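PDB 3BT5: DUF305 domain-containing protein from Deinococcus radiodurans R1, which is of unknown function but belongs to a family grouped with the ferritin-like proteins, and folds mainly into helices. Local coordinates for residues P7-P11 against Q12-F16; E135-A138 against R139-V143. One frame throughout, in Å; residues are numbered along the deposited sequence.

Interaction 1 of 2, residues P7-P11 against Q12-F16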
ATOM      1  N   PRO A   7      -1.090 -28.643   3.208  1.00 46.77           N
ATOM      2  CA  PRO A   7      -1.134 -28.473   1.753  1.00 48.12           C
ATOM      3  C   PRO A   7      -0.461 -27.163   1.324  1.00 45.65           C
ATOM      4  O   PRO A   7      -0.613 -26.143   1.996  1.00 47.93           O
ATOM      5  CB  PRO A   7      -2.633 -28.440   1.448  1.00 50.42           C
ATOM      6  CG  PRO A   7      -3.264 -27.921   2.707  1.00 51.45           C
ATOM      7  CD  PRO A   7      -2.385 -28.353   3.852  1.00 49.67           C
ATOM      8  N   PRO A   8       0.278 -27.186   0.204  1.00 41.46           N
ATOM      9  CA  PRO A   8       1.077 -26.015  -0.160  1.00 38.73           C
ATOM     10  C   PRO A   8       0.195 -24.862  -0.638  1.00 33.75           C
ATOM     11  O   PRO A   8      -0.949 -25.087  -1.065  1.00 34.55           O
ATOM     12  CB  PRO A   8       1.972 -26.528  -1.301  1.00 41.04           C
ATOM     13  CG  PRO A   8       1.745 -28.026  -1.372  1.00 42.91           C
ATOM     14  CD  PRO A   8       0.390 -28.265  -0.790  1.00 43.01           C
ATOM     15  N   ALA A   9       0.712 -23.638  -0.550  1.00 27.19           N
ATOM     16  CA  ALA A   9      -0.018 -22.465  -1.023  1.00 25.87           C
ATOM     17  C   ALA A   9      -0.274 -22.600  -2.524  1.00 24.76           C
ATOM     18  O   ALA A   9       0.592 -23.073  -3.264  1.00 26.53           O
ATOM     19  CB  ALA A   9       0.782 -21.214  -0.747  1.00 25.65           C
ATOM     20  N   THR A  10      -1.453 -22.180  -2.974  1.00 21.99           N
ATOM     21  CA  THR A  10      -1.803 -22.289  -4.393  1.00 22.79           C
ATOM     22  C   THR A  10      -1.055 -21.221  -5.195  1.00 19.67           C
ATOM     23  O   THR A  10      -0.604 -20.221  -4.644  1.00 18.73           O
ATOM     24  CB  THR A  10      -3.317 -22.084  -4.621  1.00 21.69           C
ATOM     25  OG1 THR A  10      -3.646 -20.728  -4.302  1.00 22.22           O
ATOM     26  CG2 THR A  10      -4.166 -23.029  -3.743  1.00 25.92           C
ATOM     27  N   PRO A  11      -0.915 -21.425  -6.506  1.00 19.78           N
ATOM     28  CA  PRO A  11      -0.290 -20.377  -7.320  1.00 17.84           C
ATOM     29  C   PRO A  11      -0.988 -19.008  -7.180  1.00 16.33           C
ATOM     30  O   PRO A  11      -0.314 -17.969  -7.133  1.00 17.08           O
ATOM     31  CB  PRO A  11      -0.422 -20.929  -8.747  1.00 21.30           C
ATOM     32  CG  PRO A  11      -0.407 -22.441  -8.545  1.00 22.29           C
ATOM     33  CD  PRO A  11      -1.197 -22.653  -7.282  1.00 22.13           C
ATOM     34  N   GLN A  12      -2.314 -18.999  -7.069  1.00 16.16           N
ATOM     35  CA  GLN A  12      -3.040 -17.737  -6.846  1.00 17.23           C
ATOM     36  C   GLN A  12      -2.661 -17.106  -5.502  1.00 16.71           C
ATOM     37  O   GLN A  12      -2.496 -15.880  -5.408  1.00 16.84           O
ATOM     38  CB  GLN A  12      -4.550 -17.961  -6.916  1.00 21.45           C
ATOM     39  CG  GLN A  12      -5.384 -16.748  -6.546  1.00 25.98           C
ATOM     40  CD  GLN A  12      -6.886 -17.057  -6.489  1.00 26.83           C
ATOM     41  OE1 GLN A  12      -7.301 -18.176  -6.151  1.00 32.70           O
ATOM     42  NE2 GLN A  12      -7.701 -16.051  -6.782  1.00 30.20           N
ATOM     43  N   GLU A  13      -2.539 -17.924  -4.447  1.00 16.99           N
ATOM     44  CA  GLU A  13      -2.147 -17.385  -3.145  1.00 17.64           C
ATOM     45  C   GLU A  13      -0.727 -16.848  -3.164  1.00 16.16           C
ATOM     46  O   GLU A  13      -0.436 -15.780  -2.596  1.00 16.00           O
ATOM     47  CB  GLU A  13      -2.278 -18.460  -2.057  1.00 19.66           C
ATOM     48  CG  GLU A  13      -3.723 -18.798  -1.755  1.00 22.58           C
ATOM     49  CD  GLU A  13      -3.887 -20.013  -0.855  1.00 29.09           C
ATOM     50  OE1 GLU A  13      -3.086 -20.972  -0.932  1.00 25.47           O
ATOM     51  OE2 GLU A  13      -4.848 -19.995  -0.070  1.00 35.79           O
ATOM     52  N   VAL A  14       0.181 -17.587  -3.793  1.00 15.00           N
ATOM     53  CA  VAL A  14       1.569 -17.135  -3.889  1.00 15.84           C
ATOM     54  C   VAL A  14       1.628 -15.794  -4.640  1.00 14.71           C
ATOM     55  O   VAL A  14       2.265 -14.832  -4.180  1.00 15.01           O
ATOM     56  CB  VAL A  14       2.438 -18.190  -4.587  1.00 16.02           C
ATOM     57  CG1 VAL A  14       3.853 -17.642  -4.858  1.00 18.95           C
ATOM     58  CG2 VAL A  14       2.499 -19.458  -3.729  1.00 18.75           C
ATOM     59  N   GLN A  15       0.954 -15.714  -5.784  1.00 14.65           N
ATOM     60  CA  GLN A  15       1.004 -14.471  -6.546  1.00 15.11           C
ATOM     61  C   GLN A  15       0.388 -13.307  -5.761  1.00 13.32           C
ATOM     62  O   GLN A  15       0.889 -12.172  -5.807  1.00 13.74           O
ATOM     63  CB  GLN A  15       0.260 -14.627  -7.871  1.00 16.88           C
ATOM     64  CG  GLN A  15       0.126 -13.265  -8.597  1.00 21.38           C
ATOM     65  CD  GLN A  15      -0.732 -13.328  -9.853  1.00 22.41           C
ATOM     66  OE1 GLN A  15      -1.959 -13.339  -9.793  1.00 27.01           O
ATOM     67  NE2 GLN A  15      -0.079 -13.392 -10.989  1.00 23.12           N
ATOM     68  N   PHE A  16      -0.704 -13.575  -5.052  1.00 13.70           N
ATOM     69  CA  PHE A  16      -1.364 -12.537  -4.251  1.00 13.81           C
ATOM     70  C   PHE A  16      -0.381 -11.946  -3.239  1.00 13.11           C
ATOM     71  O   PHE A  16      -0.223 -10.726  -3.131  1.00 13.68           O
ATOM     72  CB  PHE A  16      -2.580 -13.116  -3.519  1.00 15.46           C
ATOM     73  CG  PHE A  16      -3.152 -12.189  -2.510  1.00 16.74           C
ATOM     74  CD1 PHE A  16      -3.821 -11.035  -2.916  1.00 17.34           C
ATOM     75  CD2 PHE A  16      -2.987 -12.441  -1.161  1.00 20.43           C
ATOM     76  CE1 PHE A  16      -4.309 -10.141  -1.963  1.00 19.35           C
ATOM     77  CE2 PHE A  16      -3.472 -11.568  -0.204  1.00 20.76           C
ATOM     78  CZ  PHE A  16      -4.152 -10.417  -0.612  1.00 20.80           C
TER
HETATM   79  O   HOH W   1      -3.538 -23.454   0.166  1.00 37.20           O
HETATM   80  O   HOH W   2      -6.171 -19.829  -4.156  1.00 35.55           O

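Interaction 2 of 2, residues E135-A138 against R139-V143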
ATOM      1  N   GLU A 135      -6.376 -16.048   4.407  1.00 22.03           N
ATOM      2  CA  GLU A 135      -7.654 -15.402   4.683  1.00 23.87           C
ATOM      3  C   GLU A 135      -7.504 -14.361   5.791  1.00 21.93           C
ATOM      4  O   GLU A 135      -8.050 -13.256   5.702  1.00 21.73           O
ATOM      5  CB  GLU A 135      -8.739 -16.437   5.065  1.00 26.64           C
ATOM      6  CG  GLU A 135     -10.116 -15.782   5.189  1.00 34.98           C
ATOM      7  CD  GLU A 135     -11.203 -16.707   5.693  1.00 39.36           C
ATOM      8  OE1 GLU A 135     -10.881 -17.823   6.164  1.00 45.40           O
ATOM      9  OE2 GLU A 135     -12.386 -16.298   5.622  1.00 48.54           O
ATOM     10  N   ARG A 136      -6.753 -14.717   6.827  0.70 21.69           N
ATOM     11  CA  ARG A 136      -6.554 -13.825   7.969  0.70 23.23           C
ATOM     12  C   ARG A 136      -5.847 -12.552   7.506  0.70 20.15           C
ATOM     13  O   ARG A 136      -6.290 -11.426   7.796  0.70 21.46           O
ATOM     14  CB  ARG A 136      -5.746 -14.542   9.058  0.70 25.73           C
ATOM     15  CG  ARG A 136      -5.615 -13.785  10.372  0.70 31.32           C
ATOM     16  CD  ARG A 136      -4.972 -14.650  11.464  0.70 35.27           C
ATOM     17  NE  ARG A 136      -3.623 -15.098  11.108  0.70 39.48           N
ATOM     18  CZ  ARG A 136      -3.279 -16.368  10.883  0.70 41.30           C
ATOM     19  NH1 ARG A 136      -2.024 -16.669  10.566  0.70 36.90           N
ATOM     20  NH2 ARG A 136      -4.182 -17.338  10.977  0.70 43.36           N
ATOM     21  N   LEU A 137      -4.749 -12.733   6.781  1.00 18.75           N
ATOM     22  CA  LEU A 137      -3.982 -11.600   6.231  1.00 19.90           C
ATOM     23  C   LEU A 137      -4.866 -10.721   5.351  1.00 17.73           C
ATOM     24  O   LEU A 137      -4.863  -9.480   5.451  1.00 18.54           O
ATOM     25  CB  LEU A 137      -2.827 -12.127   5.395  1.00 21.21           C
ATOM     26  CG  LEU A 137      -2.083 -11.070   4.571  1.00 21.55           C
ATOM     27  CD1 LEU A 137      -1.306 -10.150   5.507  1.00 25.08           C
ATOM     28  CD2 LEU A 137      -1.149 -11.720   3.528  1.00 22.96           C
ATOM     29  N   ALA A 138      -5.648 -11.368   4.495  1.00 17.57           N
ATOM     30  CA  ALA A 138      -6.537 -10.626   3.603  1.00 17.60           C
ATOM     31  C   ALA A 138      -7.526  -9.766   4.391  1.00 17.81           C
ATOM     32  O   ALA A 138      -7.757  -8.585   4.071  1.00 18.43           O
ATOM     33  CB  ALA A 138      -7.279 -11.579   2.683  1.00 19.63           C
ATOM     34  N   ARG A 139      -8.150 -10.358   5.401  0.70 19.05           N
ATOM     35  CA  ARG A 139      -9.070  -9.585   6.224  0.70 21.36           C
ATOM     36  C   ARG A 139      -8.365  -8.391   6.876  0.70 19.93           C
ATOM     37  O   ARG A 139      -8.898  -7.263   6.880  0.70 21.12           O
ATOM     38  CB  ARG A 139      -9.735 -10.504   7.254  0.70 23.40           C
ATOM     39  CG  ARG A 139     -10.562 -11.596   6.578  0.70 30.37           C
ATOM     40  CD  ARG A 139     -11.447 -12.392   7.528  0.70 33.58           C
ATOM     41  NE  ARG A 139     -12.268 -13.345   6.779  0.70 39.80           N
ATOM     42  CZ  ARG A 139     -13.400 -13.032   6.149  0.70 42.47           C
ATOM     43  NH1 ARG A 139     -13.863 -11.789   6.182  0.70 43.95           N
ATOM     44  NH2 ARG A 139     -14.076 -13.964   5.486  0.70 42.50           N
ATOM     45  N   GLN A 140      -7.170  -8.613   7.417  1.00 20.72           N
ATOM     46  CA  GLN A 140      -6.405  -7.510   8.043  1.00 21.86           C
ATOM     47  C   GLN A 140      -6.086  -6.389   7.060  1.00 19.04           C
ATOM     48  O   GLN A 140      -6.190  -5.202   7.387  1.00 20.20           O
ATOM     49  CB  GLN A 140      -5.120  -8.013   8.706  1.00 23.89           C
ATOM     50  CG  GLN A 140      -5.364  -8.906   9.923  1.00 30.35           C
ATOM     51  CD  GLN A 140      -4.128  -9.706  10.325  1.00 39.49           C
ATOM     52  OE1 GLN A 140      -3.028  -9.475   9.816  1.00 42.37           O
ATOM     53  NE2 GLN A 140      -4.311 -10.659  11.234  1.00 44.42           N
ATOM     54  N   ILE A 141      -5.668  -6.762   5.860  1.00 17.82           N
ATOM     55  CA  ILE A 141      -5.376  -5.776   4.827  1.00 17.72           C
ATOM     56  C   ILE A 141      -6.608  -4.928   4.528  1.00 16.94           C
ATOM     57  O   ILE A 141      -6.523  -3.689   4.512  1.00 19.07           O
ATOM     58  CB  ILE A 141      -4.853  -6.447   3.538  1.00 17.29           C
ATOM     59  CG1 ILE A 141      -3.451  -7.020   3.768  1.00 18.13           C
ATOM     60  CG2 ILE A 141      -4.891  -5.462   2.354  1.00 17.54           C
ATOM     61  CD1 ILE A 141      -2.966  -7.940   2.650  1.00 19.93           C
ATOM     62  N   VAL A 142      -7.756  -5.574   4.305  1.00 17.87           N
ATOM     63  CA  VAL A 142      -8.958  -4.844   3.916  1.00 18.11           C
ATOM     64  C   VAL A 142      -9.356  -3.875   5.035  1.00 19.80           C
ATOM     65  O   VAL A 142      -9.635  -2.706   4.794  1.00 20.05           O
ATOM     66  CB  VAL A 142     -10.140  -5.794   3.523  1.00 20.13           C
ATOM     67  CG1 VAL A 142     -11.468  -5.018   3.363  1.00 24.27           C
ATOM     68  CG2 VAL A 142      -9.823  -6.552   2.246  1.00 24.25           C
ATOM     69  N   VAL A 143      -9.366  -4.365   6.267  1.00 18.92           N
ATOM     70  CA  VAL A 143      -9.769  -3.522   7.396  1.00 20.28           C
ATOM     71  C   VAL A 143      -8.846  -2.301   7.531  1.00 19.45           C
ATOM     72  O   VAL A 143      -9.297  -1.160   7.687  1.00 21.69           O
ATOM     73  CB  VAL A 143      -9.770  -4.370   8.706  1.00 23.54           C
ATOM     74  CG1 VAL A 143      -9.844  -3.487   9.950  1.00 26.33           C
ATOM     75  CG2 VAL A 143     -10.951  -5.308   8.702  1.00 26.45           C
TER

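Interaction 1 of 2, residues P7-P11 against Q12-F16
The carboxylate of Glu13 is the flat group that carries this contact: its OE1 takes the backbone N-H of Thr10, on the anti side and somewhat out of the carboxylate plane. That bond, Thr10 N to Glu13 OE1, spans 2.9 Å at an N-H...O angle of 170°. In return Thr10 OG1 accepts from Glu13 N at 3.0 Å. These two reciprocal bonds define a capping box, with Thr10 as N-cap of helix 11-37.

Torsions explain the fit. Thr10 turns OG1 in between its own N and carbonyl carbon (chi1 67°), which brings the hydroxyl in front of the first turn. Glu13 sets CG beside its own N (chi1 -70°) and then runs extended, back past the hydroxyl to the N-H of Thr10; on the way Glu13 CG passes 3.2 Å from Thr10 OG1. OE1 also takes a water that donates to Pro8 O, and OE2 the N-H of Arg131, tying the cap to the segment leading into helix 132-158. Between them these donors limit rotation of the buried carboxylate, and its position at a helix N-terminus probably stabilises its negative charge.

Behind the cap, regular helical bonding starts with Val14 N to Thr10 O and Gln15 N to Pro11 O, both 2.9 Å. Pro11 suits the first turn, where a backbone nitrogen has no carbonyl of a preceding turn to bond and so loses nothing by lacking a hydrogen. Ala9 CB meets Val14 CG2 at 3.9 Å, and both side chains also touch Trp68 at the end of helix 41-68, so the apolar side of the cap continues into a neighbouring helix. At the polar side a second water bridges the two segments, lying 2.7 Å from Thr10 OG1 and donating to Gln12 OE1.

Interaction 2 of 2, residues E135-A138 against R139-V143
Glu135 and Arg139 meet through one carboxylate oxygen and two guanidinium nitrogens, an i to i+4 salt bridge on helix 132-158, in the conformer described, one of two for Arg139. Arg139 NH2 donates at 2.9 Å to the lone pair of Glu135 OE2 that faces away from the other oxygen, while Arg139 NE reaches the same OE2 at 3.2 Å by a more bent bond. The grip is side-on, with OE2 in the guanidinium plane. Seen from the acid it is less regular: NE comes in from above the carboxylate, 46° out of its plane, and the two flat groups are turned 51° apart.

The chains run side by side to that point. Glu135 is extended, with CG anti to its backbone N. Arg139 places CG beside its own N instead (chi1 -62°) and stays straight to NE, which lays Arg139 CG 3.1 Å from Glu135 O. That carbonyl in turn accepts Arg139 N, one of four successive i to i+4 backbone bonds that fix the spacing of the side chains.

One residue along, Arg136, also in one of two conformers, and Gln140 repeat the side-by-side course, but there the contact is Gln140 NE2 against Arg136 CG at 3.5 Å; Gln140 OE1 has a weak bond from Gln60. Next round the helix, Leu137 CG packs on Ile141 CD1 at 3.8 Å, the two side chains crossing at a slant. Helix 41-68 covers this apolar pair through Met61 and Gln57, whereas Ala138 and Val142 turn to Thr122 of helix 100-122, as expected of a helical bundle.

While Arg139 keeps this conformer, both donors converge on a single carboxylate oxygen, so negative charge would probably be drawn toward OE2, and the pairing should favour both ionised forms.

Overall arrangement
Both contacts are local and partly buried, but they occupy different places in the bundle: interaction 1 lies about 20 Å from the chain centre at the start of helix 11-37, interaction 2 about 13 Å from it, inside helix 132-158. The first depends on side chains bonding to backbone N-H groups at a helix end; in the second, every backbone bond is already helical, and one acid-arginine pair forms toward the solvent side, while Arg136 and Gln140 merely lie alongside. Each also has an apolar side against helix 41-68. The contact centres are about 16 Å apart, and the sites meet where Phe16 CZ packs on Ile141 CD1 at 4.3 Å.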